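Local coordinates for protein beta-glucanase (Podospora anserina, PDB 4LE4) that probably hydrolyses beta-glucans as a family 131 glycoside hydrolase and binds cellotriose, at residues N91-D105 against W157-F171. Residues are numbered along the deposited sequence; the frame is centred on the assembly and turned at random.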
loop_
_atom_site.group_PDB
_atom_site.type_symbol
_atom_site.label_atom_id
_atom_site.label_comp_id
_atom_site.label_asym_id
_atom_site.label_seq_id
_atom_site.Cartn_x
_atom_site.Cartn_y
_atom_site.Cartn_z
ATOM N N ASN A 91 7.703 7.531 12.307
ATOM C CA ASN A 91 6.458 8.099 12.827
ATOM C C ASN A 91 6.671 9.360 13.650
ATOM O O ASN A 91 5.885 9.671 14.552
ATOM C CB ASN A 91 5.703 7.073 13.674
ATOM C CG ASN A 91 6.452 6.689 14.948
ATOM O OD1 ASN A 91 7.686 6.638 14.975
ATOM N ND2 ASN A 91 5.698 6.397 16.005
ATOM N N GLN A 92 7.725 10.092 13.328
ATOM C CA GLN A 92 8.025 11.327 14.031
ATOM C C GLN A 92 8.405 12.417 13.033
ATOM O O GLN A 92 9.142 12.176 12.066
ATOM C CB GLN A 92 9.185 11.123 15.002
ATOM C CG GLN A 92 8.962 10.069 16.063
ATOM C CD GLN A 92 7.807 10.383 17.027
ATOM O OE1 GLN A 92 7.442 11.541 17.241
ATOM N NE2 GLN A 92 7.244 9.334 17.630
ATOM N N GLY A 93 7.915 13.620 13.275
ATOM C CA GLY A 93 8.226 14.711 12.379
ATOM C C GLY A 93 7.566 14.589 11.022
ATOM O O GLY A 93 6.463 14.032 10.889
ATOM N N LYS A 94 8.235 15.130 10.011
ATOM C CA LYS A 94 7.697 15.075 8.662
ATOM C C LYS A 94 8.354 13.923 7.942
ATOM O O LYS A 94 9.585 13.851 7.816
ATOM C CB LYS A 94 7.946 16.396 7.915
ATOM C CG LYS A 94 7.031 16.602 6.689
ATOM C CD LYS A 94 7.673 17.576 5.692
ATOM C CE LYS A 94 9.050 17.024 5.271
ATOM N NZ LYS A 94 9.843 17.850 4.308
ATOM N N VAL A 95 7.511 13.019 7.451
ATOM C CA VAL A 95 7.967 11.801 6.780
ATOM C C VAL A 95 7.119 11.580 5.531
ATOM O O VAL A 95 5.938 11.915 5.534
ATOM C CB VAL A 95 7.752 10.586 7.710
ATOM C CG1 VAL A 95 8.355 9.344 7.095
ATOM C CG2 VAL A 95 8.352 10.872 9.084
ATOM N N TYR A 96 7.716 11.040 4.468
ATOM C CA TYR A 96 6.971 10.767 3.237
ATOM C C TYR A 96 6.859 9.264 3.049
ATOM O O TYR A 96 7.875 8.562 3.039
ATOM C CB TYR A 96 7.697 11.342 2.030
ATOM C CG TYR A 96 7.862 12.837 2.103
ATOM C CD1 TYR A 96 6.846 13.694 1.670
ATOM C CD2 TYR A 96 9.031 13.389 2.593
ATOM C CE1 TYR A 96 7.012 15.087 1.724
ATOM C CE2 TYR A 96 9.201 14.763 2.662
ATOM C CZ TYR A 96 8.197 15.600 2.227
ATOM O OH TYR A 96 8.392 16.962 2.315
ATOM N N TYR A 97 5.634 8.772 2.882
ATOM C CA TYR A 97 5.403 7.338 2.721
ATOM C C TYR A 97 5.072 7.051 1.263
ATOM O O TYR A 97 4.021 7.446 0.777
ATOM C CB TYR A 97 4.233 6.892 3.587
ATOM C CG TYR A 97 4.583 6.655 5.020
ATOM C CD1 TYR A 97 5.022 7.705 5.825
ATOM C CD2 TYR A 97 4.453 5.387 5.585
ATOM C CE1 TYR A 97 5.316 7.482 7.171
ATOM C CE2 TYR A 97 4.745 5.155 6.922
ATOM C CZ TYR A 97 5.173 6.211 7.711
ATOM O OH TYR A 97 5.406 5.989 9.061
ATOM N N HIS A 98 5.968 6.360 0.576
ATOM C CA HIS A 98 5.791 6.061 -0.845
ATOM C C HIS A 98 5.287 4.656 -1.166
ATOM O O HIS A 98 5.546 3.694 -0.448
ATOM C CB HIS A 98 7.132 6.131 -1.594
ATOM C CG HIS A 98 7.704 7.499 -1.783
ATOM N ND1 HIS A 98 8.502 8.118 -0.841
ATOM C CD2 HIS A 98 7.667 8.331 -2.851
ATOM C CE1 HIS A 98 8.925 9.277 -1.320
ATOM N NE2 HIS A 98 8.436 9.426 -2.539
ATOM N N PHE A 99 4.588 4.552 -2.288
ATOM C CA PHE A 99 4.153 3.256 -2.827
ATOM C C PHE A 99 3.509 3.446 -4.180
ATOM O O PHE A 99 2.988 4.513 -4.478
ATOM C CB PHE A 99 3.225 2.456 -1.897
ATOM C CG PHE A 99 1.883 3.118 -1.617
ATOM C CD1 PHE A 99 1.795 4.117 -0.668
ATOM C CD2 PHE A 99 0.716 2.730 -2.314
ATOM C CE1 PHE A 99 0.580 4.748 -0.393
ATOM C CE2 PHE A 99 -0.536 3.372 -2.034
ATOM C CZ PHE A 99 -0.586 4.376 -1.073
ATOM N N SER A 100 3.583 2.413 -5.018
ATOM C CA SER A 100 2.963 2.465 -6.328
ATOM C C SER A 100 2.034 1.237 -6.324
ATOM O O SER A 100 2.371 0.200 -5.783
ATOM C CB SER A 100 4.018 2.402 -7.440
ATOM O OG SER A 100 4.898 3.537 -7.375
ATOM N N LEU A 101 0.853 1.400 -6.906
ATOM C CA LEU A 101 -0.179 0.371 -6.930
ATOM C C LEU A 101 -0.829 0.240 -8.304
ATOM O O LEU A 101 -1.045 1.235 -8.973
ATOM C CB LEU A 101 -1.254 0.784 -5.916
ATOM C CG LEU A 101 -2.498 -0.090 -5.773
ATOM C CD1 LEU A 101 -2.135 -1.413 -5.111
ATOM C CD2 LEU A 101 -3.528 0.702 -4.900
ATOM N N MET A 102 -1.224 -0.980 -8.679
ATOM C CA MET A 102 -1.884 -1.179 -9.988
ATOM C C MET A 102 -2.785 -2.405 -9.889
ATOM O O MET A 102 -2.537 -3.312 -9.091
ATOM C CB MET A 102 -0.798 -1.403 -11.080
ATOM C CG MET A 102 -1.270 -1.739 -12.515
ATOM S SD MET A 102 -1.579 -3.537 -12.730
ATOM C CE MET A 102 0.145 -4.186 -12.893
ATOM N N ARG A 103 -3.889 -2.400 -10.632
ATOM C CA ARG A 103 -4.730 -3.590 -10.673
ATOM C C ARG A 103 -4.851 -3.916 -12.182
ATOM O O ARG A 103 -4.651 -3.054 -13.040
ATOM C CB ARG A 103 -6.147 -3.313 -10.163
ATOM C CG ARG A 103 -6.959 -2.516 -11.172
ATOM C CD ARG A 103 -8.426 -2.346 -10.699
ATOM N NE ARG A 103 -9.208 -1.600 -11.684
ATOM C CZ ARG A 103 -9.757 -2.128 -12.781
ATOM N NH1 ARG A 103 -9.622 -3.423 -13.064
ATOM N NH2 ARG A 103 -10.454 -1.349 -13.597
ATOM N N LYS A 104 -5.184 -5.164 -12.479
ATOM C CA LYS A 104 -5.419 -5.602 -13.857
ATOM C C LYS A 104 -6.924 -5.958 -13.956
ATOM O O LYS A 104 -7.659 -5.873 -12.973
ATOM C CB LYS A 104 -4.582 -6.863 -14.146
ATOM C CG LYS A 104 -3.078 -6.625 -14.146
ATOM C CD LYS A 104 -2.304 -7.945 -14.455
ATOM C CE LYS A 104 -0.786 -7.761 -14.449
ATOM N NZ LYS A 104 -0.300 -6.881 -15.560
ATOM N N ASP A 105 -7.382 -6.363 -15.138
ATOM C CA ASP A 105 -8.769 -6.778 -15.250
ATOM C C ASP A 105 -8.900 -8.255 -14.813
ATOM O O ASP A 105 -9.981 -8.700 -14.449
ATOM C CB ASP A 105 -9.271 -6.588 -16.688
ATOM C CG ASP A 105 -9.730 -5.172 -16.952
ATOM O OD1 ASP A 105 -10.246 -4.520 -16.004
ATOM O OD2 ASP A 105 -9.600 -4.715 -18.109
ATOM N N TRP A 157 -10.441 4.081 -11.161
ATOM C CA TRP A 157 -9.332 3.132 -11.091
ATOM C C TRP A 157 -9.325 2.210 -12.324
ATOM O O TRP A 157 -10.019 1.203 -12.365
ATOM C CB TRP A 157 -9.433 2.313 -9.816
ATOM C CG TRP A 157 -8.162 1.526 -9.492
ATOM C CD1 TRP A 157 -6.965 1.570 -10.180
ATOM C CD2 TRP A 157 -7.968 0.632 -8.399
ATOM N NE1 TRP A 157 -6.054 0.760 -9.572
ATOM C CE2 TRP A 157 -6.635 0.167 -8.477
ATOM C CE3 TRP A 157 -8.790 0.168 -7.349
ATOM C CZ2 TRP A 157 -6.106 -0.734 -7.553
ATOM C CZ3 TRP A 157 -8.272 -0.719 -6.434
ATOM C CH2 TRP A 157 -6.923 -1.170 -6.540
ATOM N N ALA A 158 -8.541 2.580 -13.321
ATOM C CA ALA A 158 -8.459 1.812 -14.562
ATOM C C ALA A 158 -7.422 0.675 -14.498
ATOM O O ALA A 158 -6.435 0.743 -13.769
ATOM C CB ALA A 158 -8.115 2.759 -15.719
ATOM N N ALA A 159 -7.664 -0.367 -15.280
ATOM C CA ALA A 159 -6.749 -1.496 -15.348
ATOM C C ALA A 159 -5.403 -1.097 -15.946
ATOM O O ALA A 159 -5.344 -0.236 -16.827
ATOM C CB ALA A 159 -7.367 -2.607 -16.193
ATOM N N ASP A 160 -4.343 -1.744 -15.462
ATOM C CA ASP A 160 -2.970 -1.558 -15.941
ATOM C C ASP A 160 -2.354 -0.191 -15.724
ATOM O O ASP A 160 -1.277 0.102 -16.273
ATOM C CB ASP A 160 -2.888 -1.900 -17.439
ATOM C CG ASP A 160 -3.577 -3.208 -17.769
ATOM O OD1 ASP A 160 -3.344 -4.177 -17.039
ATOM O OD2 ASP A 160 -4.354 -3.283 -18.747
ATOM N N VAL A 161 -3.033 0.669 -14.971
ATOM C CA VAL A 161 -2.490 1.995 -14.696
ATOM C C VAL A 161 -1.757 1.969 -13.384
ATOM O O VAL A 161 -2.301 1.510 -12.393
ATOM C CB VAL A 161 -3.629 3.073 -14.595
ATOM C CG1 VAL A 161 -3.050 4.420 -14.112
ATOM C CG2 VAL A 161 -4.291 3.246 -15.960
ATOM N N TRP A 162 -0.521 2.455 -13.370
ATOM C CA TRP A 162 0.230 2.505 -12.130
ATOM C C TRP A 162 -0.016 3.823 -11.422
ATOM O O TRP A 162 0.116 4.868 -12.024
ATOM C CB TRP A 162 1.729 2.360 -12.410
ATOM C CG TRP A 162 2.120 0.943 -12.554
ATOM C CD1 TRP A 162 2.250 0.225 -13.736
ATOM C CD2 TRP A 162 2.331 0.015 -11.492
ATOM N NE1 TRP A 162 2.526 -1.086 -13.448
ATOM C CE2 TRP A 162 2.587 -1.250 -12.086
ATOM C CE3 TRP A 162 2.325 0.123 -10.083
ATOM C CZ2 TRP A 162 2.843 -2.393 -11.332
ATOM C CZ3 TRP A 162 2.576 -1.034 -9.316
ATOM C CH2 TRP A 162 2.836 -2.278 -9.953
ATOM N N HIS A 163 -0.431 3.749 -10.158
ATOM C CA HIS A 163 -0.661 4.927 -9.342
ATOM C C HIS A 163 0.460 5.034 -8.349
ATOM O O HIS A 163 0.630 4.162 -7.496
ATOM C CB HIS A 163 -1.987 4.804 -8.578
ATOM C CG HIS A 163 -3.182 4.972 -9.456
ATOM N ND1 HIS A 163 -3.786 6.194 -9.657
ATOM C CD2 HIS A 163 -3.848 4.085 -10.232
ATOM C CE1 HIS A 163 -4.777 6.055 -10.524
ATOM N NE2 HIS A 163 -4.834 4.783 -10.891
ATOM N N ASN A 164 1.216 6.117 -8.448
ATOM C CA ASN A 164 2.344 6.345 -7.540
ATOM C C ASN A 164 1.859 7.354 -6.500
ATOM O O ASN A 164 1.332 8.387 -6.854
ATOM C CB ASN A 164 3.507 6.937 -8.347
ATOM C CG ASN A 164 3.730 6.188 -9.673
ATOM O OD1 ASN A 164 3.560 6.743 -10.783
ATOM N ND2 ASN A 164 4.074 4.937 -9.559
ATOM N N VAL A 165 2.064 7.050 -5.230
ATOM C CA VAL A 165 1.572 7.886 -4.135
ATOM C C VAL A 165 2.660 8.174 -3.093
ATOM O O VAL A 165 3.605 7.388 -2.925
ATOM C CB VAL A 165 0.462 7.116 -3.351
ATOM C CG1 VAL A 165 0.024 7.892 -2.079
ATOM C CG2 VAL A 165 -0.728 6.819 -4.266
ATOM N N ALA A 166 2.570 9.344 -2.468
ATOM C CA ALA A 166 3.402 9.610 -1.323
ATOM C C ALA A 166 2.491 10.313 -0.317
ATOM O O ALA A 166 1.863 11.324 -0.655
ATOM C CB ALA A 166 4.605 10.494 -1.654
ATOM N N TYR A 167 2.357 9.743 0.887
ATOM C CA TYR A 167 1.586 10.424 1.944
ATOM C C TYR A 167 2.626 11.366 2.579
ATOM O O TYR A 167 3.677 10.897 2.969
ATOM C CB TYR A 167 1.180 9.483 3.066
ATOM C CG TYR A 167 0.290 8.336 2.703
ATOM C CD1 TYR A 167 -0.695 8.475 1.737
ATOM C CD2 TYR A 167 0.386 7.124 3.397
ATOM C CE1 TYR A 167 -1.582 7.425 1.468
ATOM C CE2 TYR A 167 -0.489 6.065 3.139
ATOM C CZ TYR A 167 -1.477 6.224 2.170
ATOM O OH TYR A 167 -2.370 5.187 1.907
ATOM N N GLU A 168 2.337 12.658 2.645
ATOM C CA GLU A 168 3.236 13.639 3.279
ATOM C C GLU A 168 2.677 13.748 4.696
ATOM O O GLU A 168 1.650 14.392 4.928
ATOM C CB GLU A 168 3.126 14.990 2.562
ATOM C CG GLU A 168 3.862 16.114 3.323
ATOM C CD GLU A 168 3.931 17.440 2.588
ATOM O OE1 GLU A 168 3.239 17.626 1.569
ATOM O OE2 GLU A 168 4.692 18.319 3.055
ATOM N N ILE A 169 3.326 13.098 5.652
ATOM C CA ILE A 169 2.777 13.107 6.985
ATOM C C ILE A 169 3.631 13.943 7.946
ATOM O O ILE A 169 4.841 13.763 8.006
ATOM C CB ILE A 169 2.682 11.661 7.527
ATOM C CG1 ILE A 169 1.968 10.766 6.484
ATOM C CG2 ILE A 169 1.933 11.649 8.884
ATOM C CD1 ILE A 169 1.742 9.346 6.919
ATOM N N ASP A 170 2.992 14.852 8.668
ATOM C CA ASP A 170 3.707 15.626 9.683
ATOM C C ASP A 170 3.140 15.104 10.986
ATOM O O ASP A 170 2.049 15.516 11.396
ATOM C CB ASP A 170 3.417 17.127 9.574
ATOM C CG ASP A 170 4.326 17.956 10.491
ATOM O OD1 ASP A 170 4.804 17.406 11.511
ATOM O OD2 ASP A 170 4.559 19.147 10.190
ATOM N N PHE A 171 3.857 14.195 11.640
ATOM C CA PHE A 171 3.371 13.615 12.887
ATOM C C PHE A 171 3.377 14.597 14.068
ATOM O O PHE A 171 2.757 14.345 15.091
ATOM C CB PHE A 171 4.195 12.386 13.233
ATOM C CG PHE A 171 3.969 11.224 12.310
ATOM C CD1 PHE A 171 2.903 10.346 12.524
ATOM C CD2 PHE A 171 4.827 10.993 11.241
ATOM C CE1 PHE A 171 2.689 9.244 11.678
ATOM C CE2 PHE A 171 4.635 9.898 10.388
ATOM C CZ PHE A 171 3.550 9.014 10.612
HETATM O O HOH W 1 -4.431 0.121 -11.950
HETATM O O HOH W 2 -0.789 -4.482 -16.489
HETATM O O HOH W 3 -2.573 -6.784 -18.068
HETATM O O HOH W 4 -5.598 -5.759 -17.410
#
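R103 lays its aliphatic stem over one face of the W157 indole, CD 3.8 Å from the centroid of the five-membered ring. Its CG sits between backbone N and carbonyl carbon (chi1 74°), and the extended chain beyond carries the guanidinium past the indole to the W157 carbonyl. NE and NH2 both bind W157 O, which lies in the guanidinium plane, NH2 at 2.9 Å. NH1 turns to D105 OD1 in a 3.2 Å salt bridge, fixing the group's rotation. With only the methyl of an alanine in place of R103, W157 O is likely to lose both donors, and D105 its charged mate. Nearby, R103 O takes the D160 N-H at the type II turn A158–V161. M102, flexible and apolar, sets CB over the W162 six-membered ring, 3.4 Å from its centroid; bends at chi2 and chi3 bring CE against CZ2 in a Met-aromatic contact. Beyond, strands 94-102 and 163-170 pair antiparallel, with V95–I169, Y97–Y167, F99–V165 and L101–H163 hydrogen-bonded. The edge of F99 meets the Y167 face in an offset edge-to-face pair (planes at 68°), and V165 CB covers a face of F99; Y167 OH reaches A118 O on the opposing sheet. At the far end F171 receives N91 CA over its face. Strands 222-233 and 175-182 flank the pair, whose F99, L101, Y167 and I169 face packs on strand 115-120: the two facing antiparallel sheets of a concanavalin-like beta-sandwich.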